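Local coordinates for Slr1964 protein (Synechocystis sp., PDB 4JDX) that destabilizes the OCP-R form of the orange carotenoid protein, accelerating its conversion to OCP-O, and increases fluorescence recovery after non-photochemical quenching, at residues A85-K89 with E90-Q94; Q77-I80 with I81-A85; E96-T99 with F100-A103. One frame throughout, in Å; residues are numbered along the deposited sequence.

The three contacts lie along one continuous run of the chain, in the order contact 2, contact 1, contact 3. Contact 2 starts helix 80-89 and contact 1 ends it, and the two share A85. Their centres are about 12 Å apart. Contact 3 is the turn that leads into helix 103-114; its centre is about 13 Å from that of contact 1 and about 14 Å from that of contact 2. F84 CD1 meets L98 CD2 at 4.2 Å, so contacts 2 and 3 pack together despite their separation in sequence. All three rest on helices 17-47 and 103-114. Together they bracket helix 80-89 and lead into helix 103-114, in a chain with no strand.

Contact 1 (A85-K89 with E90-Q94); sequences AQLLK and EGLVQ
A Schellman motif closes helix 80-89 and sets L87 and L88 of its last turn against G91, L92 and V93. G91 has a positive phi, and this turns the chain back over the helix end. L92 N donates to L87 O at 2.7 Å, the 6→1 bond of the motif. G91 N reaches L88 O at 3.1 Å, the 5→2 bond, which is weak. V93 N also points to L87 O, weakly, at 3.4 Å. The helix end is thus gripped largely through two carbonyls. One residue back along the helix, Q86 O accepts E90 N at 2.8 Å.

The side chains of the same pair, Q86 and E90, are also bonded. Q86 CG is anti to the backbone N (chi1 -172°), and a bend at chi2 brings the amide up to the carboxylate. Q86 NE2 then donates to E90 OE2 at 2.8 Å, nearly straight at 170°. The donor arrives on the anti side of the oxygen, well out of the carboxylate plane. The amide and carboxylate planes are almost perpendicular, 87° apart. The other oxygen, E90 OE1, makes a salt bridge with K72. With an alanine here, the Q86 amide and the K72 ammonium group would probably both lose their carboxylate partner, and the amide would be set free to turn.

L87 and L92 make the apolar contact across the helix end that usually accompanies a Schellman motif. L87 CD2 meets L92 CD1 at 3.8 Å, the two side chains at about a right angle. L87 CB packs on V93 CG2 at 3.9 Å, and L88 CB touches the same methyl. A water lies within bonding distance of L88 O and V93 O, but need not serve both at once.

V93 continues onto L26 and A30 of helix 17-47, and L87 onto F27. L88 leans on I109 and A113 of helix 103-114, so the helix end is wedged between the two.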
loop_
_atom_site.group_PDB
_atom_site.type_symbol
_atom_site.label_atom_id
_atom_site.label_comp_id
_atom_site.label_asym_id
_atom_site.label_seq_id
_atom_site.Cartn_x
_atom_site.Cartn_y
_atom_site.Cartn_z
ATOM N N ALA A 85 -24.552 4.851 12.416
ATOM C CA ALA A 85 -23.995 5.501 13.594
ATOM C C ALA A 85 -22.505 5.760 13.396
ATOM O O ALA A 85 -22.006 6.847 13.694
ATOM C CB ALA A 85 -24.221 4.639 14.826
ATOM N N GLN A 86 -21.801 4.755 12.887
ATOM C CA GLN A 86 -20.367 4.871 12.634
ATOM C C GLN A 86 -20.088 5.947 11.586
ATOM O O GLN A 86 -19.216 6.797 11.769
ATOM C CB GLN A 86 -19.798 3.534 12.161
ATOM C CG GLN A 86 -18.282 3.514 12.062
ATOM C CD GLN A 86 -17.604 3.630 13.420
ATOM O OE1 GLN A 86 -18.201 3.319 14.452
ATOM N NE2 GLN A 86 -16.353 4.078 13.425
ATOM N N LEU A 87 -20.836 5.898 10.487
ATOM C CA LEU A 87 -20.710 6.879 9.415
ATOM C C LEU A 87 -20.938 8.290 9.937
ATOM O O LEU A 87 -20.255 9.233 9.533
ATOM C CB LEU A 87 -21.720 6.581 8.307
ATOM C CG LEU A 87 -21.522 5.254 7.573
ATOM C CD1 LEU A 87 -22.652 5.019 6.577
ATOM C CD2 LEU A 87 -20.156 5.217 6.885
ATOM N N LEU A 88 -21.905 8.427 10.838
ATOM C CA LEU A 88 -22.233 9.717 11.428
ATOM C C LEU A 88 -21.097 10.183 12.328
ATOM O O LEU A 88 -20.710 11.353 12.311
ATOM C CB LEU A 88 -23.520 9.605 12.240
ATOM C CG LEU A 88 -24.024 10.892 12.891
ATOM C CD1 LEU A 88 -24.412 11.921 11.836
ATOM C CD2 LEU A 88 -25.194 10.574 13.803
ATOM N N LYS A 89 -20.563 9.253 13.111
ATOM C CA LYS A 89 -19.456 9.552 14.005
ATOM C C LYS A 89 -18.212 9.936 13.209
ATOM O O LYS A 89 -17.425 10.781 13.637
ATOM C CB LYS A 89 -19.154 8.344 14.892
ATOM C CG LYS A 89 -18.285 8.672 16.090
ATOM C CD LYS A 89 -17.939 7.432 16.888
ATOM C CE LYS A 89 -17.103 7.790 18.102
ATOM N NZ LYS A 89 -16.459 6.592 18.702
ATOM N N GLU A 90 -18.046 9.314 12.045
ATOM C CA GLU A 90 -16.886 9.555 11.195
ATOM C C GLU A 90 -17.096 10.748 10.261
ATOM O O GLU A 90 -16.196 11.116 9.506
ATOM C CB GLU A 90 -16.565 8.305 10.372
ATOM C CG GLU A 90 -16.054 7.130 11.192
ATOM C CD GLU A 90 -15.751 5.914 10.341
ATOM O OE1 GLU A 90 -15.890 6.004 9.104
ATOM O OE2 GLU A 90 -15.375 4.868 10.907
ATOM N N GLY A 91 -18.282 11.347 10.310
ATOM C CA GLY A 91 -18.571 12.520 9.505
ATOM C C GLY A 91 -18.816 12.198 8.041
ATOM O O GLY A 91 -18.777 13.090 7.190
ATOM N N LEU A 92 -19.071 10.928 7.746
ATOM C CA LEU A 92 -19.310 10.488 6.374
ATOM C C LEU A 92 -20.765 10.705 5.958
ATOM O O LEU A 92 -21.089 10.700 4.770
ATOM C CB LEU A 92 -18.914 9.019 6.210
ATOM C CG LEU A 92 -17.405 8.765 6.309
ATOM C CD1 LEU A 92 -17.082 7.283 6.183
ATOM C CD2 LEU A 92 -16.658 9.572 5.256
ATOM N N VAL A 93 -21.636 10.891 6.944
ATOM C CA VAL A 93 -22.995 11.349 6.684
ATOM C C VAL A 93 -23.380 12.412 7.704
ATOM O O VAL A 93 -22.881 12.417 8.831
ATOM C CB VAL A 93 -24.023 10.199 6.740
ATOM C CG1 VAL A 93 -23.640 9.092 5.763
ATOM C CG2 VAL A 93 -24.157 9.662 8.162
ATOM N N GLN A 94 -24.262 13.317 7.299
ATOM C CA GLN A 94 -24.761 14.352 8.192
ATOM C C GLN A 94 -26.112 13.924 8.754
ATOM O O GLN A 94 -26.879 13.231 8.086
ATOM C CB GLN A 94 -24.873 15.686 7.448
ATOM C CG GLN A 94 -23.542 16.193 6.907
ATOM C CD GLN A 94 -22.544 16.501 8.009
ATOM O OE1 GLN A 94 -21.502 15.855 8.120
ATOM N NE2 GLN A 94 -22.859 17.498 8.828
HETATM O O HOH W 1 -21.430 14.029 10.973
#

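Contact 2 (Q77-I80 with I81-A85); sequences QSVI and IFVFA
I80 and F84 lie side by side, one helical turn apart and pointing the same way. I80 CG1 touches F84 CE2 at 3.8 Å. I80 CG1 is anti to the backbone N (chi1 -176°), which carries the branch along the helix surface to the phenyl ring. The ring also comes close to the backbone: F84 CD2 is 3.2 Å from I80 O, approached obliquely. The same carbonyl, I80 O, accepts F84 N at 3.3 Å, with the donor tilted 32° from the carbonyl plane. I80 O is therefore covered by both the amide and the ring of F84.

V79 and V83 form the second pair. V83 N donates to V79 O at 2.8 Å, nearly in line with the carbonyl. V83 CG2 rests 3.3 Å from V79 O. V83 CG2 also touches V79 CG2 at 4.2 Å, a looser apolar contact between side chains that cross obliquely. F82 lies on another side of the helix. Its ring lies back along the incoming chain, with F82 CD2 4.3 Å from V79 CG1 and F82 CE2 near S78 O, which is met obliquely.

Residues farther out pack round these groups. The F84 ring meets the F27 ring of helix 17-47 with planes at about 50°. It also packs on A23 and L26 of that helix and on I109 of helix 103-114. I80 and I81 both touch W15, while F82 leans on L112 of helix 103-114.

This is the first turn of an alpha helix. V79 sits at the N-cap position, and its carbonyl takes the opening bond to the amide four residues on. Valine has no side-chain acceptor, so V79 offers the amides of this turn no side-chain cap. Apolar pairs at three- and four-residue spacing line the start of helix 80-89.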
loop_
_atom_site.group_PDB
_atom_site.type_symbol
_atom_site.label_atom_id
_atom_site.label_comp_id
_atom_site.label_asym_id
_atom_site.label_seq_id
_atom_site.Cartn_x
_atom_site.Cartn_y
_atom_site.Cartn_z
ATOM N N GLN A 77 -29.836 -6.155 8.078
ATOM C CA GLN A 77 -30.690 -5.668 9.153
ATOM C C GLN A 77 -30.004 -5.710 10.516
ATOM O O GLN A 77 -30.348 -4.944 11.417
ATOM C CB GLN A 77 -31.972 -6.502 9.200
ATOM C CG GLN A 77 -32.981 -6.047 10.235
ATOM C CD GLN A 77 -34.175 -6.978 10.325
ATOM O OE1 GLN A 77 -34.025 -8.179 10.548
ATOM N NE2 GLN A 77 -35.370 -6.428 10.141
ATOM N N SER A 78 -29.030 -6.604 10.661
ATOM C CA SER A 78 -28.399 -6.850 11.952
ATOM C C SER A 78 -27.482 -5.710 12.393
ATOM O O SER A 78 -27.343 -5.445 13.589
ATOM C CB SER A 78 -27.599 -8.152 11.900
ATOM O OG SER A 78 -26.499 -8.032 11.017
ATOM N N VAL A 79 -26.859 -5.039 11.430
ATOM C CA VAL A 79 -25.851 -4.028 11.731
ATOM C C VAL A 79 -26.078 -2.693 11.022
ATOM O O VAL A 79 -25.396 -1.710 11.319
ATOM C CB VAL A 79 -24.447 -4.536 11.347
ATOM C CG1 VAL A 79 -24.092 -5.772 12.166
ATOM C CG2 VAL A 79 -24.379 -4.831 9.851
ATOM N N ILE A 80 -27.032 -2.652 10.095
ATOM C CA ILE A 80 -27.245 -1.462 9.274
ATOM C C ILE A 80 -27.411 -0.206 10.125
ATOM O O ILE A 80 -26.972 0.878 9.737
ATOM C CB ILE A 80 -28.473 -1.620 8.353
ATOM C CG1 ILE A 80 -28.609 -0.402 7.435
ATOM C CG2 ILE A 80 -29.741 -1.825 9.176
ATOM C CD1 ILE A 80 -29.638 -0.578 6.337
ATOM N N ILE A 81 -28.040 -0.357 11.284
ATOM C CA ILE A 81 -28.224 0.760 12.206
ATOM C C ILE A 81 -26.891 1.172 12.820
ATOM O O ILE A 81 -26.613 2.359 12.991
ATOM C CB ILE A 81 -29.201 0.405 13.344
ATOM C CG1 ILE A 81 -30.604 0.172 12.784
ATOM C CG2 ILE A 81 -29.229 1.515 14.394
ATOM C CD1 ILE A 81 -31.281 1.436 12.274
ATOM N N PHE A 82 -26.068 0.181 13.151
ATOM C CA PHE A 82 -24.753 0.435 13.723
ATOM C C PHE A 82 -23.867 1.128 12.696
ATOM O O PHE A 82 -23.084 2.016 13.032
ATOM C CB PHE A 82 -24.102 -0.880 14.170
ATOM C CG PHE A 82 -24.875 -1.615 15.238
ATOM C CD1 PHE A 82 -25.731 -0.938 16.088
ATOM C CD2 PHE A 82 -24.742 -2.985 15.392
ATOM C CE1 PHE A 82 -26.438 -1.610 17.067
ATOM C CE2 PHE A 82 -25.449 -3.661 16.370
ATOM C CZ PHE A 82 -26.296 -2.973 17.207
ATOM N N VAL A 83 -24.009 0.723 11.438
ATOM C CA VAL A 83 -23.201 1.276 10.358
ATOM C C VAL A 83 -23.441 2.774 10.228
ATOM O O VAL A 83 -22.494 3.557 10.176
ATOM C CB VAL A 83 -23.516 0.595 9.007
ATOM C CG1 VAL A 83 -22.769 1.283 7.865
ATOM C CG2 VAL A 83 -23.175 -0.891 9.060
ATOM N N PHE A 84 -24.709 3.171 10.177
ATOM C CA PHE A 84 -25.056 4.584 10.059
ATOM C C PHE A 84 -24.471 5.398 11.208
ATOM O O PHE A 84 -23.944 6.491 11.000
ATOM C CB PHE A 84 -26.574 4.770 9.997
ATOM C CG PHE A 84 -27.148 4.567 8.622
ATOM C CD1 PHE A 84 -26.737 5.360 7.568
ATOM C CD2 PHE A 84 -28.095 3.587 8.385
ATOM C CE1 PHE A 84 -27.257 5.177 6.304
ATOM C CE2 PHE A 84 -28.618 3.403 7.119
ATOM C CZ PHE A 84 -28.199 4.200 6.080
ATOM N N ALA A 85 -24.552 4.851 12.416
ATOM C CA ALA A 85 -23.995 5.501 13.594
ATOM C C ALA A 85 -22.505 5.760 13.396
ATOM O O ALA A 85 -22.006 6.847 13.694
ATOM C CB ALA A 85 -24.221 4.639 14.826
#

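Contact 3 (E96-T99 with F100-A103); sequences EELT and FLAA
L98 O accepts L101 N at 3.0 Å, with an N-H...O angle of 158°. This bond closes a type I beta turn from L98 to L101, just ahead of helix 103-114. The donor does not come along a lone pair. It stands above the carbonyl plane, 44° out of it. The L101 side chain gathers round the same oxygen, with L101 CB 3.3 Å and L101 CG 3.6 Å from L98 O. The oxygen is thus met by one amide and covered by aliphatic carbons.

The side chains of the same two leucines, at the ends of the turn, also touch. L98 CD2 meets L101 CD1 at 4.1 Å, and both side chains lean on I109 of helix 103-114. L98 reaches L26 of helix 17-47 as well, so the turn is seated between those two helices.

F100 folds back along the chain. Its CG lies between the backbone N and the carbonyl carbon (chi1 68°), which turns the ring back toward the carbonyl of E97. E97 O meets the ring at its edge, near the ring plane, with F100 CE2 at 3.3 Å and CD2 close behind. This places an electron-rich oxygen beside the ring hydrogens, where weak attraction is expected.

The acidic end of E97 turns elsewhere. Its OE2 makes a salt bridge with R33, and its OE1 takes the backbone N of Q94. These tie the short 3-10 segment to helix 17-47 and to the chain just before it. After the turn, A102 occupies the N-cap position, and its N bonds to E19.

T99 adds a weak bond from its OG1 to E96 O, at 3.4 Å. The F100 ring carries L101 CG over one face, 3.6 Å above its plane and offset toward the rim.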
loop_
_atom_site.group_PDB
_atom_site.type_symbol
_atom_site.label_atom_id
_atom_site.label_comp_id
_atom_site.label_asym_id
_atom_site.label_seq_id
_atom_site.Cartn_x
_atom_site.Cartn_y
_atom_site.Cartn_z
ATOM N N GLU A 96 -28.719 15.456 9.098
ATOM C CA GLU A 96 -29.824 15.985 8.304
ATOM C C GLU A 96 -30.182 15.045 7.152
ATOM O O GLU A 96 -31.275 15.124 6.591
ATOM C CB GLU A 96 -29.473 17.373 7.756
ATOM C CG GLU A 96 -29.003 18.367 8.812
ATOM C CD GLU A 96 -27.501 18.319 9.031
ATOM O OE1 GLU A 96 -27.070 17.845 10.104
ATOM O OE2 GLU A 96 -26.752 18.752 8.128
ATOM N N GLU A 97 -29.258 14.150 6.813
ATOM C CA GLU A 97 -29.447 13.226 5.699
ATOM C C GLU A 97 -30.178 11.952 6.129
ATOM O O GLU A 97 -30.386 11.046 5.320
ATOM C CB GLU A 97 -28.089 12.870 5.086
ATOM C CG GLU A 97 -27.367 14.060 4.473
ATOM C CD GLU A 97 -25.980 13.719 3.965
ATOM O OE1 GLU A 97 -25.328 12.828 4.548
ATOM O OE2 GLU A 97 -25.544 14.345 2.976
ATOM N N LEU A 98 -30.574 11.895 7.398
ATOM C CA LEU A 98 -31.246 10.721 7.949
ATOM C C LEU A 98 -32.755 10.919 8.078
ATOM O O LEU A 98 -33.463 10.031 8.551
ATOM C CB LEU A 98 -30.669 10.398 9.327
ATOM C CG LEU A 98 -29.181 10.052 9.355
ATOM C CD1 LEU A 98 -28.680 9.980 10.793
ATOM C CD2 LEU A 98 -28.932 8.744 8.617
ATOM N N THR A 99 -33.245 12.075 7.642
ATOM C CA THR A 99 -34.630 12.463 7.884
ATOM C C THR A 99 -35.644 11.675 7.053
ATOM O O THR A 99 -36.851 11.853 7.216
ATOM C CB THR A 99 -34.837 13.963 7.606
ATOM O OG1 THR A 99 -34.567 14.233 6.224
ATOM C CG2 THR A 99 -33.919 14.808 8.481
ATOM N N PHE A 100 -35.162 10.809 6.166
ATOM C CA PHE A 100 -36.053 9.956 5.385
ATOM C C PHE A 100 -36.419 8.721 6.203
ATOM O O PHE A 100 -37.385 8.020 5.897
ATOM C CB PHE A 100 -35.402 9.548 4.059
ATOM C CG PHE A 100 -34.229 8.619 4.218
ATOM C CD1 PHE A 100 -34.412 7.247 4.243
ATOM C CD2 PHE A 100 -32.945 9.116 4.343
ATOM C CE1 PHE A 100 -33.338 6.394 4.392
ATOM C CE2 PHE A 100 -31.870 8.264 4.493
ATOM C CZ PHE A 100 -32.066 6.904 4.517
ATOM N N LEU A 101 -35.645 8.475 7.257
ATOM C CA LEU A 101 -35.881 7.340 8.139
ATOM C C LEU A 101 -36.962 7.634 9.172
ATOM O O LEU A 101 -37.274 8.792 9.448
ATOM C CB LEU A 101 -34.594 6.964 8.871
ATOM C CG LEU A 101 -33.445 6.454 8.005
ATOM C CD1 LEU A 101 -32.194 6.300 8.856
ATOM C CD2 LEU A 101 -33.826 5.137 7.334
ATOM N N ALA A 102 -37.525 6.572 9.740
ATOM C CA ALA A 102 -38.437 6.693 10.868
ATOM C C ALA A 102 -37.739 7.428 12.008
ATOM O O ALA A 102 -36.522 7.342 12.160
ATOM C CB ALA A 102 -38.896 5.316 11.327
ATOM N N ALA A 103 -38.520 8.148 12.808
ATOM C CA ALA A 103 -37.985 8.958 13.898
ATOM C C ALA A 103 -37.201 8.116 14.902
ATOM O O ALA A 103 -36.166 8.551 15.410
ATOM C CB ALA A 103 -39.118 9.698 14.599
#